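PDB 3TXY: isochorismatase family protein family from Burkholderia thailandensis, which is of unknown function but probably acts as a hydrolase of the isochorismatase-like type. Local coordinates for residues 109-122 with 138-152. Numbering follows the deposited sequence.
Sequences WGAFTGTDLDVQLR and IGVESTAREAYENNY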
loop_
_atom_site.group_PDB
_atom_site.type_symbol
_atom_site.label_atom_id
_atom_site.label_comp_id
_atom_site.label_asym_id
_atom_site.label_seq_id
_atom_site.Cartn_x
_atom_site.Cartn_y
_atom_site.Cartn_z
ATOM N N TRP A 109 -6.524 -4.989 5.348
ATOM C CA TRP A 109 -6.623 -4.872 3.890
ATOM C C TRP A 109 -5.725 -5.822 3.170
ATOM O O TRP A 109 -6.201 -6.735 2.479
ATOM C CB TRP A 109 -6.314 -3.461 3.416
ATOM C CG TRP A 109 -7.287 -2.398 3.852
ATOM C CD1 TRP A 109 -8.386 -2.517 4.695
ATOM C CD2 TRP A 109 -7.199 -0.969 3.545
ATOM N NE1 TRP A 109 -8.994 -1.297 4.876
ATOM C CE2 TRP A 109 -8.323 -0.327 4.224
ATOM C CE3 TRP A 109 -6.344 -0.198 2.787
ATOM C CZ2 TRP A 109 -8.556 1.032 4.123
ATOM C CZ3 TRP A 109 -6.580 1.167 2.698
ATOM C CH2 TRP A 109 -7.666 1.767 3.343
ATOM N N GLY A 110 -4.420 -5.627 3.335
ATOM C CA GLY A 110 -3.435 -6.381 2.596
ATOM C C GLY A 110 -3.221 -7.771 3.136
ATOM O O GLY A 110 -3.452 -8.039 4.323
ATOM N N ALA A 111 -2.745 -8.657 2.257
ATOM C CA ALA A 111 -2.665 -10.080 2.571
ATOM C C ALA A 111 -1.352 -10.568 3.171
ATOM O O ALA A 111 -1.194 -11.774 3.359
ATOM C CB ALA A 111 -3.013 -10.920 1.336
ATOM N N PHE A 112 -0.420 -9.664 3.481
ATOM C CA PHE A 112 0.848 -10.058 4.093
ATOM C C PHE A 112 0.886 -9.904 5.613
ATOM O O PHE A 112 1.348 -10.807 6.323
ATOM C CB PHE A 112 1.974 -9.258 3.479
ATOM C CG PHE A 112 2.318 -9.663 2.077
ATOM C CD1 PHE A 112 3.189 -10.710 1.846
ATOM C CD2 PHE A 112 1.812 -8.965 0.983
ATOM C CE1 PHE A 112 3.551 -11.070 0.565
ATOM C CE2 PHE A 112 2.168 -9.316 -0.300
ATOM C CZ PHE A 112 3.026 -10.381 -0.515
ATOM N N THR A 113 0.463 -8.737 6.106
ATOM C CA THR A 113 0.543 -8.451 7.542
ATOM C C THR A 113 -0.203 -9.520 8.365
ATOM O O THR A 113 -1.375 -9.796 8.114
ATOM C CB THR A 113 -0.029 -7.062 7.883
ATOM O OG1 THR A 113 0.658 -6.044 7.136
ATOM C CG2 THR A 113 0.134 -6.772 9.383
ATOM N N GLY A 114 0.513 -10.136 9.313
ATOM C CA GLY A 114 -0.067 -11.144 10.171
ATOM C C GLY A 114 -0.441 -12.447 9.493
ATOM O O GLY A 114 -1.242 -13.205 10.036
ATOM N N THR A 115 0.112 -12.709 8.308
ATOM C CA THR A 115 -0.245 -13.932 7.565
ATOM C C THR A 115 0.975 -14.751 7.228
ATOM O O THR A 115 2.117 -14.310 7.450
ATOM C CB THR A 115 -1.007 -13.671 6.249
ATOM O OG1 THR A 115 -0.096 -13.326 5.196
ATOM C CG2 THR A 115 -2.108 -12.585 6.388
ATOM N N ASP A 116 0.716 -15.936 6.677
ATOM C CA ASP A 116 1.760 -16.789 6.118
ATOM C C ASP A 116 1.911 -16.683 4.604
ATOM O O ASP A 116 2.496 -17.564 3.990
ATOM C CB ASP A 116 1.569 -18.265 6.534
ATOM C CG ASP A 116 0.290 -18.907 5.997
ATOM O OD1 ASP A 116 -0.666 -18.179 5.569
ATOM O OD2 ASP A 116 0.237 -20.173 6.031
ATOM N N LEU A 117 1.403 -15.620 3.983
ATOM C CA LEU A 117 1.480 -15.514 2.525
ATOM C C LEU A 117 2.935 -15.527 2.025
ATOM O O LEU A 117 3.288 -16.300 1.143
ATOM C CB LEU A 117 0.757 -14.264 2.021
ATOM C CG LEU A 117 0.800 -14.004 0.501
ATOM C CD1 LEU A 117 0.237 -15.183 -0.282
ATOM C CD2 LEU A 117 0.017 -12.743 0.188
ATOM N N ASP A 118 3.774 -14.683 2.585
ATOM C CA ASP A 118 5.154 -14.636 2.116
ATOM C C ASP A 118 5.866 -15.972 2.372
ATOM O O ASP A 118 6.591 -16.479 1.515
ATOM C CB ASP A 118 5.907 -13.484 2.734
ATOM C CG ASP A 118 7.250 -13.288 2.099
ATOM O OD1 ASP A 118 7.292 -12.887 0.913
ATOM O OD2 ASP A 118 8.259 -13.607 2.775
ATOM N N VAL A 119 5.664 -16.536 3.559
ATOM C CA VAL A 119 6.193 -17.870 3.869
ATOM C C VAL A 119 5.780 -18.923 2.800
ATOM O O VAL A 119 6.598 -19.741 2.332
ATOM C CB VAL A 119 5.756 -18.316 5.293
ATOM C CG1 VAL A 119 5.797 -19.847 5.429
ATOM C CG2 VAL A 119 6.636 -17.656 6.347
ATOM N N GLN A 120 4.504 -18.904 2.410
ATOM C CA GLN A 120 3.996 -19.874 1.420
ATOM C C GLN A 120 4.652 -19.637 0.068
ATOM O O GLN A 120 5.095 -20.567 -0.594
ATOM C CB GLN A 120 2.461 -19.756 1.265
ATOM C CG GLN A 120 1.656 -20.191 2.492
ATOM C CD GLN A 120 1.588 -21.692 2.695
ATOM O OE1 GLN A 120 2.056 -22.471 1.873
ATOM N NE2 GLN A 120 0.987 -22.110 3.817
ATOM N N LEU A 121 4.716 -18.377 -0.343
ATOM C CA LEU A 121 5.369 -18.037 -1.614
ATOM C C LEU A 121 6.842 -18.428 -1.642
ATOM O O LEU A 121 7.290 -19.116 -2.561
ATOM C CB LEU A 121 5.216 -16.548 -1.957
ATOM C CG LEU A 121 3.762 -16.101 -2.161
ATOM C CD1 LEU A 121 3.617 -14.583 -2.158
ATOM C CD2 LEU A 121 3.175 -16.671 -3.443
ATOM N N ARG A 122 7.596 -18.009 -0.629
ATOM C CA ARG A 122 9.042 -18.279 -0.573
ATOM C C ARG A 122 9.327 -19.775 -0.596
ATOM O O ARG A 122 10.152 -20.259 -1.386
ATOM C CB ARG A 122 9.665 -17.691 0.699
ATOM C CG ARG A 122 9.559 -16.184 0.854
ATOM C CD ARG A 122 10.924 -15.517 0.702
ATOM N NE ARG A 122 11.668 -15.228 1.935
ATOM C CZ ARG A 122 11.714 -14.011 2.489
ATOM N NH1 ARG A 122 10.988 -13.029 1.982
ATOM N NH2 ARG A 122 12.442 -13.771 3.570
ATOM N N ILE A 138 -8.254 -1.624 -2.457
ATOM C CA ILE A 138 -8.093 -1.821 -1.028
ATOM C C ILE A 138 -7.233 -3.072 -0.798
ATOM O O ILE A 138 -6.011 -2.977 -0.835
ATOM C CB ILE A 138 -9.471 -1.857 -0.324
ATOM C CG1 ILE A 138 -10.246 -0.563 -0.594
ATOM C CG2 ILE A 138 -9.327 -2.151 1.167
ATOM C CD1 ILE A 138 -9.596 0.734 -0.100
ATOM N N GLY A 139 -7.851 -4.241 -0.628
ATOM C CA GLY A 139 -7.101 -5.466 -0.373
ATOM C C GLY A 139 -6.199 -5.876 -1.522
ATOM O O GLY A 139 -5.067 -6.328 -1.302
ATOM N N VAL A 140 -6.687 -5.732 -2.753
ATOM C CA VAL A 140 -5.875 -6.066 -3.924
ATOM C C VAL A 140 -4.659 -5.133 -3.993
ATOM O O VAL A 140 -3.516 -5.591 -4.038
ATOM C CB VAL A 140 -6.684 -6.005 -5.224
ATOM C CG1 VAL A 140 -5.748 -6.141 -6.441
ATOM C CG2 VAL A 140 -7.793 -7.072 -5.198
ATOM N N GLU A 141 -4.901 -3.828 -3.957
ATOM C CA GLU A 141 -3.811 -2.862 -4.122
ATOM C C GLU A 141 -2.774 -2.928 -3.001
ATOM O O GLU A 141 -1.572 -2.857 -3.251
ATOM C CB GLU A 141 -4.355 -1.447 -4.248
ATOM C CG GLU A 141 -3.254 -0.399 -4.401
ATOM C CD GLU A 141 -3.779 0.927 -4.905
ATOM O OE1 GLU A 141 -4.888 0.948 -5.496
ATOM O OE2 GLU A 141 -3.075 1.950 -4.711
ATOM N N SER A 142 -3.227 -3.044 -1.749
ATOM C CA SER A 142 -2.298 -3.135 -0.616
ATOM C C SER A 142 -1.403 -4.372 -0.738
ATOM O O SER A 142 -0.199 -4.316 -0.451
ATOM C CB SER A 142 -3.047 -3.160 0.709
ATOM O OG SER A 142 -3.484 -1.860 1.092
ATOM N N THR A 143 -1.989 -5.483 -1.179
ATOM C CA THR A 143 -1.216 -6.697 -1.399
ATOM C C THR A 143 -0.227 -6.490 -2.551
ATOM O O THR A 143 0.947 -6.898 -2.450
ATOM C CB THR A 143 -2.157 -7.891 -1.710
ATOM O OG1 THR A 143 -3.101 -8.050 -0.631
ATOM C CG2 THR A 143 -1.347 -9.179 -1.904
ATOM N N ALA A 144 -0.699 -5.848 -3.626
ATOM C CA ALA A 144 0.124 -5.553 -4.805
ATOM C C ALA A 144 1.328 -4.659 -4.437
ATOM O O ALA A 144 2.476 -4.951 -4.793
ATOM C CB ALA A 144 -0.725 -4.880 -5.884
ATOM N N ARG A 145 1.049 -3.578 -3.717
ATOM C CA ARG A 145 2.100 -2.688 -3.257
ATOM C C ARG A 145 3.159 -3.390 -2.402
ATOM O O ARG A 145 4.351 -3.215 -2.599
ATOM C CB ARG A 145 1.482 -1.548 -2.463
ATOM C CG ARG A 145 0.822 -0.502 -3.349
ATOM C CD ARG A 145 0.193 0.588 -2.487
ATOM N NE ARG A 145 -0.497 1.605 -3.277
ATOM C CZ ARG A 145 -0.068 2.846 -3.504
ATOM N NH1 ARG A 145 1.074 3.292 -2.992
ATOM N NH2 ARG A 145 -0.819 3.653 -4.243
ATOM N N GLU A 146 2.711 -4.193 -1.447
ATOM C CA GLU A 146 3.630 -4.896 -0.574
ATOM C C GLU A 146 4.407 -5.983 -1.323
ATOM O O GLU A 146 5.572 -6.199 -1.049
ATOM C CB GLU A 146 2.885 -5.469 0.636
ATOM C CG GLU A 146 3.825 -6.115 1.637
ATOM C CD GLU A 146 3.283 -6.175 3.068
ATOM O OE1 GLU A 146 4.062 -6.600 3.938
ATOM O OE2 GLU A 146 2.115 -5.813 3.339
ATOM N N ALA A 147 3.736 -6.681 -2.242
ATOM C CA ALA A 147 4.385 -7.755 -3.014
ATOM C C ALA A 147 5.519 -7.192 -3.870
ATOM O O ALA A 147 6.621 -7.743 -3.947
ATOM C CB ALA A 147 3.363 -8.463 -3.879
ATOM N N TYR A 148 5.251 -6.041 -4.470
ATOM C CA TYR A 148 6.261 -5.312 -5.230
ATOM C C TYR A 148 7.495 -4.999 -4.348
ATOM O O TYR A 148 8.632 -5.241 -4.744
ATOM C CB TYR A 148 5.613 -4.028 -5.753
ATOM C CG TYR A 148 6.530 -2.952 -6.264
ATOM C CD1 TYR A 148 7.153 -3.079 -7.492
ATOM C CD2 TYR A 148 6.723 -1.768 -5.539
ATOM C CE1 TYR A 148 7.965 -2.078 -7.983
ATOM C CE2 TYR A 148 7.547 -0.770 -6.023
ATOM C CZ TYR A 148 8.162 -0.934 -7.244
ATOM O OH TYR A 148 8.965 0.061 -7.735
ATOM N N GLU A 149 7.265 -4.465 -3.152
ATOM C CA GLU A 149 8.379 -4.116 -2.251
ATOM C C GLU A 149 9.154 -5.343 -1.791
ATOM O O GLU A 149 10.355 -5.244 -1.469
ATOM C CB GLU A 149 7.861 -3.349 -1.035
ATOM C CG GLU A 149 7.282 -2.020 -1.464
ATOM C CD GLU A 149 7.181 -1.011 -0.357
ATOM O OE1 GLU A 149 7.715 -1.231 0.753
ATOM O OE2 GLU A 149 6.587 0.049 -0.647
ATOM N N ASN A 150 8.467 -6.483 -1.803
ATOM C CA ASN A 150 9.053 -7.767 -1.459
ATOM C C ASN A 150 9.619 -8.520 -2.667
ATOM O O ASN A 150 9.967 -9.705 -2.567
ATOM C CB ASN A 150 8.041 -8.596 -0.660
ATOM C CG ASN A 150 7.982 -8.150 0.782
ATOM O OD1 ASN A 150 8.709 -8.657 1.627
ATOM N ND2 ASN A 150 7.227 -7.122 1.043
ATOM N N ASN A 151 9.763 -7.806 -3.775
ATOM C CA ASN A 151 10.528 -8.269 -4.936
ATOM C C ASN A 151 9.847 -9.353 -5.738
ATOM O O ASN A 151 10.517 -10.111 -6.449
ATOM C CB ASN A 151 11.941 -8.737 -4.545
ATOM C CG ASN A 151 12.913 -8.750 -5.715
ATOM O OD1 ASN A 151 12.963 -7.813 -6.503
ATOM N ND2 ASN A 151 13.708 -9.830 -5.822
ATOM N N TYR A 152 8.519 -9.411 -5.653
ATOM C CA TYR A 152 7.720 -10.292 -6.516
ATOM C C TYR A 152 7.331 -9.556 -7.786
ATOM O O TYR A 152 7.033 -8.350 -7.749
ATOM C CB TYR A 152 6.436 -10.734 -5.806
ATOM C CG TYR A 152 6.705 -11.654 -4.632
ATOM C CD1 TYR A 152 6.964 -13.006 -4.829
ATOM C CD2 TYR A 152 6.681 -11.177 -3.323
ATOM C CE1 TYR A 152 7.245 -13.848 -3.751
ATOM C CE2 TYR A 152 6.925 -12.017 -2.241
ATOM C CZ TYR A 152 7.220 -13.349 -2.460
ATOM O OH TYR A 152 7.481 -14.182 -1.387
HETATM O O HOH W 1 -0.371 -6.753 3.962
HETATM O O HOH W 2 3.284 -6.621 6.357
#
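Thr143 OG1 joins the loop 109-116 to helix 136-149: it accepts Ala111 N at 3.0 Å, a bent bond with 142° at the hydrogen, while donating to Gly139 O one helical turn back. That second bond fixes the rotation of the hydroxyl. Just before it the two backbones run very close, Trp109 O lying 3.2 Å from Gly139 CA in a CA-H...O contact. Ile138 CG2 sits over one face of the Trp109 indole, 3.4 Å from the centroid of its five-membered ring and 13° off the normal, a CH-pi contact over that ring but off-centre on the indole as a whole. Beyond Ala111, the Phe112 ring packs against the helix, its CE2 3.9 Å from Ala147 CB. Glu146, with CG anti to the backbone N (chi1 -175°) and an extended chain, runs past this ring in the opposite direction, and its carboxylate comes to rest beside Phe112 CB. Its oxygens bind two waters: one links OE2 to Phe112 N, the other OE1 to Thr113 OG1. At the far end Tyr152 OH donates to Asp118 OD1 (2.6 Å), meeting it from above the carboxylate plane, while Leu121 CD1 covers one face of the phenol ring.

Further out, a Schellman motif with Asn151 at C-prime ends the helix and turns the chain into Tyr152. On the other segment, Thr115 OG1 accepts Leu117 N, an ST turn, and also donates to Ala111 O. Glu149 of the second subunit bonds Gly110 N and Thr113 OG1, placing the loop at the dimer interface. The contact thus ties two crossover segments of the parallel-sheet alpha/beta fold together; the short bond from Tyr152 probably favours the ionised form of the Asp118 carboxylate that accepts it.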